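Side-chain contacts in ADP-ribosylglycohydrolase (Thermus thermophilus, PDB 2YZV), which belongs to the ADP-ribosylglycohydrolase family and has an all-alpha fold, with helices joined by loops and no strands, whose model here holds magnesium ions: residues W230-G235 and G260-A265; R236-G241 and A265-G270; A186-E191 and G208-A213. All blocks are in the same frame, centred on the assembly; numbering follows the deposited sequence.

Interaction 1: W230-G235 and G260-A265; sequences WAFARG and GQLAGA
Within 230-235 of helix 221-234 and 260-265 of helix 252-267, Phe232 and Ala263 have the nearest CA atoms, 6.6 Å apart. The gap between the two backbones is filled by side chains, chiefly the ring of Phe232, whose CB points toward the other helix. With CG anti to the backbone N (chi1 -179°), the ring reaches out from its own helix. Leu262 comes to it at about a right angle and covers one face: CG stands 4.1 Å from the ring centroid and only 8° off the ring normal, a well-centred CH-pi contact. Of its two methyls, CD2 makes the closest touch, 3.7 Å from Phe232 CD2. Ala263 lies obliquely to the ring, with CB 4.3 Å from Phe232 CD1; so small a side chain suits the point where the two segments come nearest. Lys184 adds a cation-pi interaction with the same ring, and its NZ also bonds to Phe232 O; Leu187 and Leu188 of helix 184-189 touch the side chain. Between the two segments nothing polar is exchanged and all three touching residues are buried, so dispersion and exclusion of water probably account for this helix-to-helix contact in the core of the all-alpha fold.

Interaction 2: R236-G241 and A265-G270; sequences RDFEEG and AYYGLG
Arg236 brings its backbone to the hydroxyl of Tyr267, with Arg236 C 3.5 Å from Tyr267 OH, and a water bridges Tyr267 OH (2.8 Å) and, weakly, Arg236 O. The CB of Arg236 points away, and the guanidinium grips Glu240 side-on in a salt bridge: NE and NH2 each donate to a different carboxylate oxygen, nearly in the guanidinium plane. OE1 of Glu240 is held twice, by NE on its syn lone pair and by Arg236 N on its anti one, which fixes the carboxylate. Asp237, the N-cap, accepts from Glu240 N at OD1 (2.7 Å, 173°), as a short acidic side chain can; its CA makes an off-centre CH-pi contact 4.0 Å from the Tyr267 centroid. Tyr267 CG lies anti to the carbonyl carbon (chi1 -63°), which lays the ring against the backbone of 236-238. Phe238 N sits 3.4 Å above it, offset toward the rim, with Tyr266 CD2 over the opposite face, and Phe238 CB touches Tyr267 CD2 at 3.9 Å. Tyr267 OH also bonds to Lys184. The contact joins the start of helix 238-246 to the last turn of helix 252-267, with Trp276 of helix 274-279 against Phe238 and helix 4-26 against Leu269.

Interaction 3: A186-E191 and G208-A213; sequences ALLALE and GGFWEA
Leu188 and Leu190 meet Phe210 and Trp211 where the end of helix 184-189 faces the turn after helix 200-209: Leu190 leaves its helix with positive phi (44°), and Gly208, the C-prime residue of a Schellman motif, leads into the type I turn 209-212. Glycine suits position 208, where phi is 115° and a CB would be jammed against the preceding carbonyl O. The turn places two aromatic residues side by side at its middle. Phe210 takes the cramped position between backbone N and carbonyl carbon (chi1 63°), and its CE1 lies 3.3 Å above the Trp211 ring plane, over the centre. Both rings then reach Leu188 by their far ends. The two methyls of Leu188 divide the work: CD1 approaches Trp211 CH2 obliquely at 3.7 Å, and CD2 meets Phe210 CE1 at 3.9 Å. A forked aliphatic chain can serve both rings at once. The carbonyl of Leu188 also takes part, its O lying 3.3 Å from Phe210 CZ, a close carbon-oxygen contact oblique to the ring. Leu190 slides past Phe210 in the opposite direction and touches CE2 with its CD1 at 4.1 Å; its own side chain is received by Val170, Trp173 and Leu174 of helix 162-179. Helix 221-234 contributes Leu229 beside Phe210 and Ala233 against both Leu188 and Trp211. Phe210 and the two leucines are buried, whereas Trp211 is exposed and lies against Leu188 at the edge of the contact. With apolar contacts alone joining the side chains, cohesion here probably rests on burying leucine against aromatic carbon.

Interactions 1 and 2 share helix 252-267 and Ala265, and their centres are about 7 Å apart. They merge through Phe232 and Tyr266, whose rings meet edge-to-face, Phe232 CZ lying 3.5 Å from Tyr266 CG. Interaction 3 lies about 12 Å, centre to centre, from interaction 1 and is tied to it by Arg234 NH2, which bonds to Trp211 O at 2.9 Å. Its centre is about 17 Å from that of interaction 2, yet Leu187 CD1 still touches Tyr266 CD1 at 3.9 Å. Of the magnesium ligands, Asp253 and Thr254 lie in the first turn of helix 252-267, with Asp251 just before it; Thr56 and Asp58 join Asp253 at the second site. Interactions 1 and 2 use later turns of that helix.

Interaction 1: W230-G235 and G260-A265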
loop_
_atom_site.group_PDB
_atom_site.type_symbol
_atom_site.label_atom_id
_atom_site.label_comp_id
_atom_site.label_asym_id
_atom_site.label_seq_id
_atom_site.Cartn_x
_atom_site.Cartn_y
_atom_site.Cartn_z
ATOM N N TRP A 230 -11.124 6.981 3.828
ATOM C CA TRP A 230 -11.697 7.974 4.728
ATOM C C TRP A 230 -10.683 9.090 4.985
ATOM O O TRP A 230 -11.008 10.271 4.901
ATOM C CB TRP A 230 -12.075 7.314 6.057
ATOM C CG TRP A 230 -12.316 8.287 7.161
ATOM C CD1 TRP A 230 -13.432 9.053 7.357
ATOM C CD2 TRP A 230 -11.401 8.632 8.207
ATOM N NE1 TRP A 230 -13.266 9.855 8.462
ATOM C CE2 TRP A 230 -12.028 9.617 9.003
ATOM C CE3 TRP A 230 -10.110 8.204 8.549
ATOM C CZ2 TRP A 230 -11.406 10.186 10.123
ATOM C CZ3 TRP A 230 -9.490 8.769 9.664
ATOM C CH2 TRP A 230 -10.142 9.750 10.436
ATOM N N ALA A 231 -9.449 8.705 5.297
ATOM C CA ALA A 231 -8.397 9.678 5.575
ATOM C C ALA A 231 -8.126 10.538 4.350
ATOM O O ALA A 231 -7.856 11.735 4.462
ATOM C CB ALA A 231 -7.119 8.957 6.010
ATOM N N PHE A 232 -8.198 9.920 3.176
ATOM C CA PHE A 232 -7.967 10.637 1.929
ATOM C C PHE A 232 -9.107 11.630 1.691
ATOM O O PHE A 232 -8.877 12.771 1.292
ATOM C CB PHE A 232 -7.860 9.635 0.769
ATOM C CG PHE A 232 -7.606 10.271 -0.573
ATOM C CD1 PHE A 232 -6.505 11.099 -0.775
ATOM C CD2 PHE A 232 -8.451 10.008 -1.646
ATOM C CE1 PHE A 232 -6.249 11.658 -2.032
ATOM C CE2 PHE A 232 -8.207 10.560 -2.906
ATOM C CZ PHE A 232 -7.102 11.387 -3.099
ATOM N N ALA A 233 -10.331 11.197 1.961
ATOM C CA ALA A 233 -11.495 12.057 1.765
ATOM C C ALA A 233 -11.509 13.264 2.701
ATOM O O ALA A 233 -11.843 14.378 2.287
ATOM C CB ALA A 233 -12.770 11.248 1.950
ATOM N N ARG A 234 -11.138 13.053 3.961
ATOM C CA ARG A 234 -11.163 14.139 4.934
ATOM C C ARG A 234 -9.911 15.008 4.985
ATOM O O ARG A 234 -9.987 16.179 5.358
ATOM C CB ARG A 234 -11.456 13.585 6.331
ATOM C CG ARG A 234 -12.743 12.776 6.423
ATOM C CD ARG A 234 -13.938 13.529 5.846
ATOM N NE ARG A 234 -15.143 12.706 5.893
ATOM C CZ ARG A 234 -16.178 12.851 5.071
ATOM N NH1 ARG A 234 -16.159 13.793 4.139
ATOM N NH2 ARG A 234 -17.218 12.032 5.168
ATOM N N GLY A 235 -8.762 14.445 4.626
ATOM C CA GLY A 235 -7.534 15.220 4.644
ATOM C C GLY A 235 -7.505 16.204 3.490
ATOM O O GLY A 235 -7.837 15.848 2.362
ATOM N N GLY A 260 -0.749 6.366 2.207
ATOM C CA GLY A 260 0.442 6.961 1.626
ATOM C C GLY A 260 0.577 6.752 0.131
ATOM O O GLY A 260 0.996 7.657 -0.593
ATOM N N GLN A 261 0.234 5.556 -0.332
ATOM C CA GLN A 261 0.308 5.239 -1.752
ATOM C C GLN A 261 -0.682 6.072 -2.551
ATOM O O GLN A 261 -0.327 6.667 -3.568
ATOM C CB GLN A 261 -0.003 3.763 -1.983
ATOM C CG GLN A 261 1.041 2.818 -1.438
ATOM C CD GLN A 261 0.582 1.388 -1.510
ATOM O OE1 GLN A 261 0.474 0.807 -2.594
ATOM N NE2 GLN A 261 0.292 0.809 -0.355
ATOM N N LEU A 262 -1.928 6.104 -2.089
ATOM C CA LEU A 262 -2.973 6.847 -2.785
ATOM C C LEU A 262 -2.747 8.344 -2.728
ATOM O O LEU A 262 -2.783 9.017 -3.757
ATOM C CB LEU A 262 -4.349 6.504 -2.202
ATOM C CG LEU A 262 -5.561 7.245 -2.783
ATOM C CD1 LEU A 262 -5.650 7.022 -4.292
ATOM C CD2 LEU A 262 -6.824 6.750 -2.092
ATOM N N ALA A 263 -2.514 8.862 -1.527
ATOM C CA ALA A 263 -2.285 10.293 -1.349
ATOM C C ALA A 263 -0.963 10.720 -1.990
ATOM O O ALA A 263 -0.837 11.849 -2.467
ATOM C CB ALA A 263 -2.299 10.642 0.137
ATOM N N GLY A 264 0.017 9.819 -2.011
ATOM C CA GLY A 264 1.296 10.144 -2.624
ATOM C C GLY A 264 1.139 10.327 -4.124
ATOM O O GLY A 264 1.716 11.240 -4.722
ATOM N N ALA A 265 0.355 9.450 -4.741
ATOM C CA ALA A 265 0.115 9.535 -6.180
ATOM C C ALA A 265 -0.738 10.758 -6.509
ATOM O O ALA A 265 -0.564 11.393 -7.556
ATOM C CB ALA A 265 -0.592 8.272 -6.667
#

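Interaction 2: R236-G241 and A265-G270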
loop_
_atom_site.group_PDB
_atom_site.type_symbol
_atom_site.label_atom_id
_atom_site.label_comp_id
_atom_site.label_asym_id
_atom_site.label_seq_id
_atom_site.Cartn_x
_atom_site.Cartn_y
_atom_site.Cartn_z
ATOM N N ARG A 236 -7.116 17.446 3.770
ATOM C CA ARG A 236 -7.051 18.477 2.737
ATOM C C ARG A 236 -5.706 18.484 2.014
ATOM O O ARG A 236 -5.563 19.085 0.947
ATOM C CB ARG A 236 -7.343 19.844 3.358
ATOM C CG ARG A 236 -8.791 19.990 3.803
ATOM C CD ARG A 236 -8.985 21.211 4.683
ATOM N NE ARG A 236 -8.342 21.044 5.982
ATOM C CZ ARG A 236 -8.275 21.990 6.913
ATOM N NH1 ARG A 236 -8.811 23.182 6.690
ATOM N NH2 ARG A 236 -7.672 21.743 8.068
ATOM N N ASP A 237 -4.723 17.816 2.606
ATOM C CA ASP A 237 -3.398 17.691 2.016
ATOM C C ASP A 237 -2.794 16.379 2.502
ATOM O O ASP A 237 -3.389 15.694 3.335
ATOM C CB ASP A 237 -2.498 18.882 2.389
ATOM C CG ASP A 237 -2.459 19.151 3.877
ATOM O OD1 ASP A 237 -2.187 18.215 4.656
ATOM O OD2 ASP A 237 -2.688 20.314 4.273
ATOM N N PHE A 238 -1.628 16.022 1.978
ATOM C CA PHE A 238 -0.989 14.768 2.362
ATOM C C PHE A 238 -0.810 14.631 3.872
ATOM O O PHE A 238 -1.204 13.626 4.474
ATOM C CB PHE A 238 0.378 14.641 1.689
ATOM C CG PHE A 238 1.016 13.294 1.873
ATOM C CD1 PHE A 238 0.849 12.297 0.918
ATOM C CD2 PHE A 238 1.769 13.016 3.012
ATOM C CE1 PHE A 238 1.421 11.041 1.087
ATOM C CE2 PHE A 238 2.346 11.763 3.195
ATOM C CZ PHE A 238 2.172 10.771 2.229
ATOM N N GLU A 239 -0.209 15.645 4.481
ATOM C CA GLU A 239 0.051 15.636 5.914
ATOM C C GLU A 239 -1.197 15.442 6.771
ATOM O O GLU A 239 -1.229 14.577 7.649
ATOM C CB GLU A 239 0.756 16.934 6.321
ATOM C CG GLU A 239 1.197 16.971 7.775
ATOM C CD GLU A 239 2.015 18.206 8.102
ATOM O OE1 GLU A 239 2.544 18.288 9.228
ATOM O OE2 GLU A 239 2.126 19.094 7.231
ATOM N N GLU A 240 -2.231 16.238 6.520
ATOM C CA GLU A 240 -3.451 16.127 7.313
ATOM C C GLU A 240 -4.101 14.752 7.199
ATOM O O GLU A 240 -4.529 14.175 8.203
ATOM C CB GLU A 240 -4.455 17.212 6.914
ATOM C CG GLU A 240 -5.724 17.173 7.746
ATOM C CD GLU A 240 -6.629 18.363 7.506
ATOM O OE1 GLU A 240 -6.960 18.638 6.336
ATOM O OE2 GLU A 240 -7.010 19.021 8.497
ATOM N N GLY A 241 -4.173 14.232 5.977
ATOM C CA GLY A 241 -4.765 12.922 5.772
ATOM C C GLY A 241 -3.933 11.833 6.426
ATOM O O GLY A 241 -4.476 10.891 6.999
ATOM N N ALA A 265 0.355 9.450 -4.741
ATOM C CA ALA A 265 0.115 9.535 -6.180
ATOM C C ALA A 265 -0.738 10.758 -6.509
ATOM O O ALA A 265 -0.564 11.393 -7.556
ATOM C CB ALA A 265 -0.592 8.272 -6.667
ATOM N N TYR A 266 -1.660 11.085 -5.611
ATOM C CA TYR A 266 -2.565 12.213 -5.805
ATOM C C TYR A 266 -1.917 13.581 -5.593
ATOM O O TYR A 266 -2.039 14.470 -6.442
ATOM C CB TYR A 266 -3.769 12.079 -4.868
ATOM C CG TYR A 266 -4.802 13.163 -5.053
ATOM C CD1 TYR A 266 -5.623 13.179 -6.178
ATOM C CD2 TYR A 266 -4.946 14.182 -4.114
ATOM C CE1 TYR A 266 -6.564 14.186 -6.369
ATOM C CE2 TYR A 266 -5.887 15.198 -4.294
ATOM C CZ TYR A 266 -6.690 15.190 -5.426
ATOM O OH TYR A 266 -7.616 16.190 -5.617
ATOM N N TYR A 267 -1.233 13.747 -4.462
ATOM C CA TYR A 267 -0.591 15.019 -4.121
ATOM C C TYR A 267 0.831 15.167 -4.658
ATOM O O TYR A 267 1.311 16.289 -4.860
ATOM C CB TYR A 267 -0.563 15.203 -2.602
ATOM C CG TYR A 267 -1.918 15.299 -1.939
ATOM C CD1 TYR A 267 -2.758 16.394 -2.166
ATOM C CD2 TYR A 267 -2.344 14.320 -1.043
ATOM C CE1 TYR A 267 -3.982 16.510 -1.511
ATOM C CE2 TYR A 267 -3.564 14.425 -0.384
ATOM C CZ TYR A 267 -4.376 15.522 -0.618
ATOM O OH TYR A 267 -5.566 15.637 0.062
ATOM N N GLY A 268 1.511 14.044 -4.867
ATOM C CA GLY A 268 2.870 14.079 -5.380
ATOM C C GLY A 268 3.938 14.189 -4.306
ATOM O O GLY A 268 3.674 14.650 -3.197
ATOM N N LEU A 269 5.153 13.767 -4.646
ATOM C CA LEU A 269 6.282 13.798 -3.720
ATOM C C LEU A 269 6.525 15.179 -3.113
ATOM O O LEU A 269 6.821 15.298 -1.925
ATOM C CB LEU A 269 7.559 13.336 -4.431
ATOM C CG LEU A 269 8.795 13.204 -3.536
ATOM C CD1 LEU A 269 8.620 12.020 -2.590
ATOM C CD2 LEU A 269 10.034 13.016 -4.391
ATOM N N GLY A 270 6.401 16.216 -3.935
ATOM C CA GLY A 270 6.631 17.567 -3.454
ATOM C C GLY A 270 5.701 18.022 -2.345
ATOM O O GLY A 270 6.025 18.959 -1.612
HETATM O O HOH W 1 -7.527 17.373 -0.924
#

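Interaction 3: A186-E191 and G208-A213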
loop_
_atom_site.group_PDB
_atom_site.type_symbol
_atom_site.label_atom_id
_atom_site.label_comp_id
_atom_site.label_asym_id
_atom_site.label_seq_id
_atom_site.Cartn_x
_atom_site.Cartn_y
_atom_site.Cartn_z
ATOM N N ALA A 186 -13.565 11.797 -8.343
ATOM C CA ALA A 186 -13.650 10.643 -9.233
ATOM C C ALA A 186 -13.103 9.396 -8.544
ATOM O O ALA A 186 -13.669 8.307 -8.666
ATOM C CB ALA A 186 -12.870 10.915 -10.515
ATOM N N LEU A 187 -11.999 9.562 -7.823
ATOM C CA LEU A 187 -11.386 8.444 -7.110
ATOM C C LEU A 187 -12.343 7.874 -6.072
ATOM O O LEU A 187 -12.549 6.660 -6.003
ATOM C CB LEU A 187 -10.087 8.903 -6.438
ATOM C CG LEU A 187 -9.013 9.344 -7.441
ATOM C CD1 LEU A 187 -7.871 10.052 -6.725
ATOM C CD2 LEU A 187 -8.503 8.121 -8.209
ATOM N N LEU A 188 -12.944 8.749 -5.274
ATOM C CA LEU A 188 -13.872 8.304 -4.240
ATOM C C LEU A 188 -15.187 7.749 -4.786
ATOM O O LEU A 188 -15.833 6.938 -4.132
ATOM C CB LEU A 188 -14.154 9.453 -3.264
ATOM C CG LEU A 188 -12.909 9.988 -2.550
ATOM C CD1 LEU A 188 -13.283 11.200 -1.705
ATOM C CD2 LEU A 188 -12.298 8.885 -1.685
ATOM N N ALA A 189 -15.576 8.168 -5.989
ATOM C CA ALA A 189 -16.819 7.684 -6.579
ATOM C C ALA A 189 -16.700 6.216 -6.992
ATOM O O ALA A 189 -17.706 5.512 -7.075
ATOM C CB ALA A 189 -17.212 8.553 -7.773
ATOM N N LEU A 190 -15.474 5.762 -7.257
ATOM C CA LEU A 190 -15.232 4.361 -7.608
ATOM C C LEU A 190 -16.253 3.835 -8.613
ATOM O O LEU A 190 -16.707 2.695 -8.507
ATOM C CB LEU A 190 -15.292 3.511 -6.332
ATOM C CG LEU A 190 -14.183 3.805 -5.313
ATOM C CD1 LEU A 190 -14.604 3.405 -3.904
ATOM C CD2 LEU A 190 -12.923 3.058 -5.735
ATOM N N GLU A 191 -16.585 4.663 -9.597
ATOM C CA GLU A 191 -17.592 4.327 -10.600
ATOM C C GLU A 191 -17.563 2.926 -11.225
ATOM O O GLU A 191 -18.592 2.259 -11.290
ATOM C CB GLU A 191 -17.581 5.387 -11.706
ATOM C CG GLU A 191 -18.760 5.299 -12.658
ATOM C CD GLU A 191 -18.878 6.521 -13.542
ATOM O OE1 GLU A 191 -17.920 6.813 -14.291
ATOM O OE2 GLU A 191 -19.931 7.194 -13.486
ATOM N N GLY A 208 -19.867 3.760 -0.231
ATOM C CA GLY A 208 -19.857 4.856 0.725
ATOM C C GLY A 208 -19.536 4.552 2.176
ATOM O O GLY A 208 -19.637 5.434 3.031
ATOM N N GLY A 209 -19.150 3.317 2.470
ATOM C CA GLY A 209 -18.829 2.977 3.843
ATOM C C GLY A 209 -17.665 3.787 4.392
ATOM O O GLY A 209 -17.587 4.049 5.592
ATOM N N PHE A 210 -16.769 4.208 3.508
ATOM C CA PHE A 210 -15.588 4.966 3.907
ATOM C C PHE A 210 -15.830 6.411 4.352
ATOM O O PHE A 210 -14.926 7.051 4.888
ATOM C CB PHE A 210 -14.563 4.949 2.765
ATOM C CG PHE A 210 -15.048 5.615 1.507
ATOM C CD1 PHE A 210 -14.975 6.999 1.364
ATOM C CD2 PHE A 210 -15.602 4.860 0.474
ATOM C CE1 PHE A 210 -15.447 7.626 0.208
ATOM C CE2 PHE A 210 -16.080 5.476 -0.690
ATOM C CZ PHE A 210 -16.001 6.866 -0.821
ATOM N N TRP A 211 -17.034 6.936 4.137
ATOM C CA TRP A 211 -17.307 8.316 4.539
ATOM C C TRP A 211 -17.339 8.460 6.062
ATOM O O TRP A 211 -17.191 9.565 6.596
ATOM C CB TRP A 211 -18.638 8.803 3.945
ATOM C CG TRP A 211 -18.673 8.880 2.429
ATOM C CD1 TRP A 211 -19.510 8.191 1.597
ATOM C CD2 TRP A 211 -17.886 9.736 1.585
ATOM N NE1 TRP A 211 -19.299 8.567 0.291
ATOM C CE2 TRP A 211 -18.309 9.513 0.254
ATOM C CE3 TRP A 211 -16.869 10.673 1.822
ATOM C CZ2 TRP A 211 -17.751 10.193 -0.837
ATOM C CZ3 TRP A 211 -16.312 11.352 0.731
ATOM C CH2 TRP A 211 -16.758 11.105 -0.580
ATOM N N GLU A 212 -17.531 7.346 6.762
ATOM C CA GLU A 212 -17.568 7.382 8.219
ATOM C C GLU A 212 -16.197 7.049 8.787
ATOM O O GLU A 212 -15.506 6.171 8.277
ATOM C CB GLU A 212 -18.591 6.384 8.758
ATOM C CG GLU A 212 -18.756 6.464 10.261
ATOM C CD GLU A 212 -19.229 7.833 10.708
ATOM O OE1 GLU A 212 -20.391 8.181 10.412
ATOM O OE2 GLU A 212 -18.435 8.562 11.343
ATOM N N ALA A 213 -15.808 7.754 9.844
ATOM C CA ALA A 213 -14.513 7.518 10.476
ATOM C C ALA A 213 -14.493 6.146 11.139
ATOM O O ALA A 213 -15.442 5.765 11.827
ATOM C CB ALA A 213 -14.233 8.600 11.517
#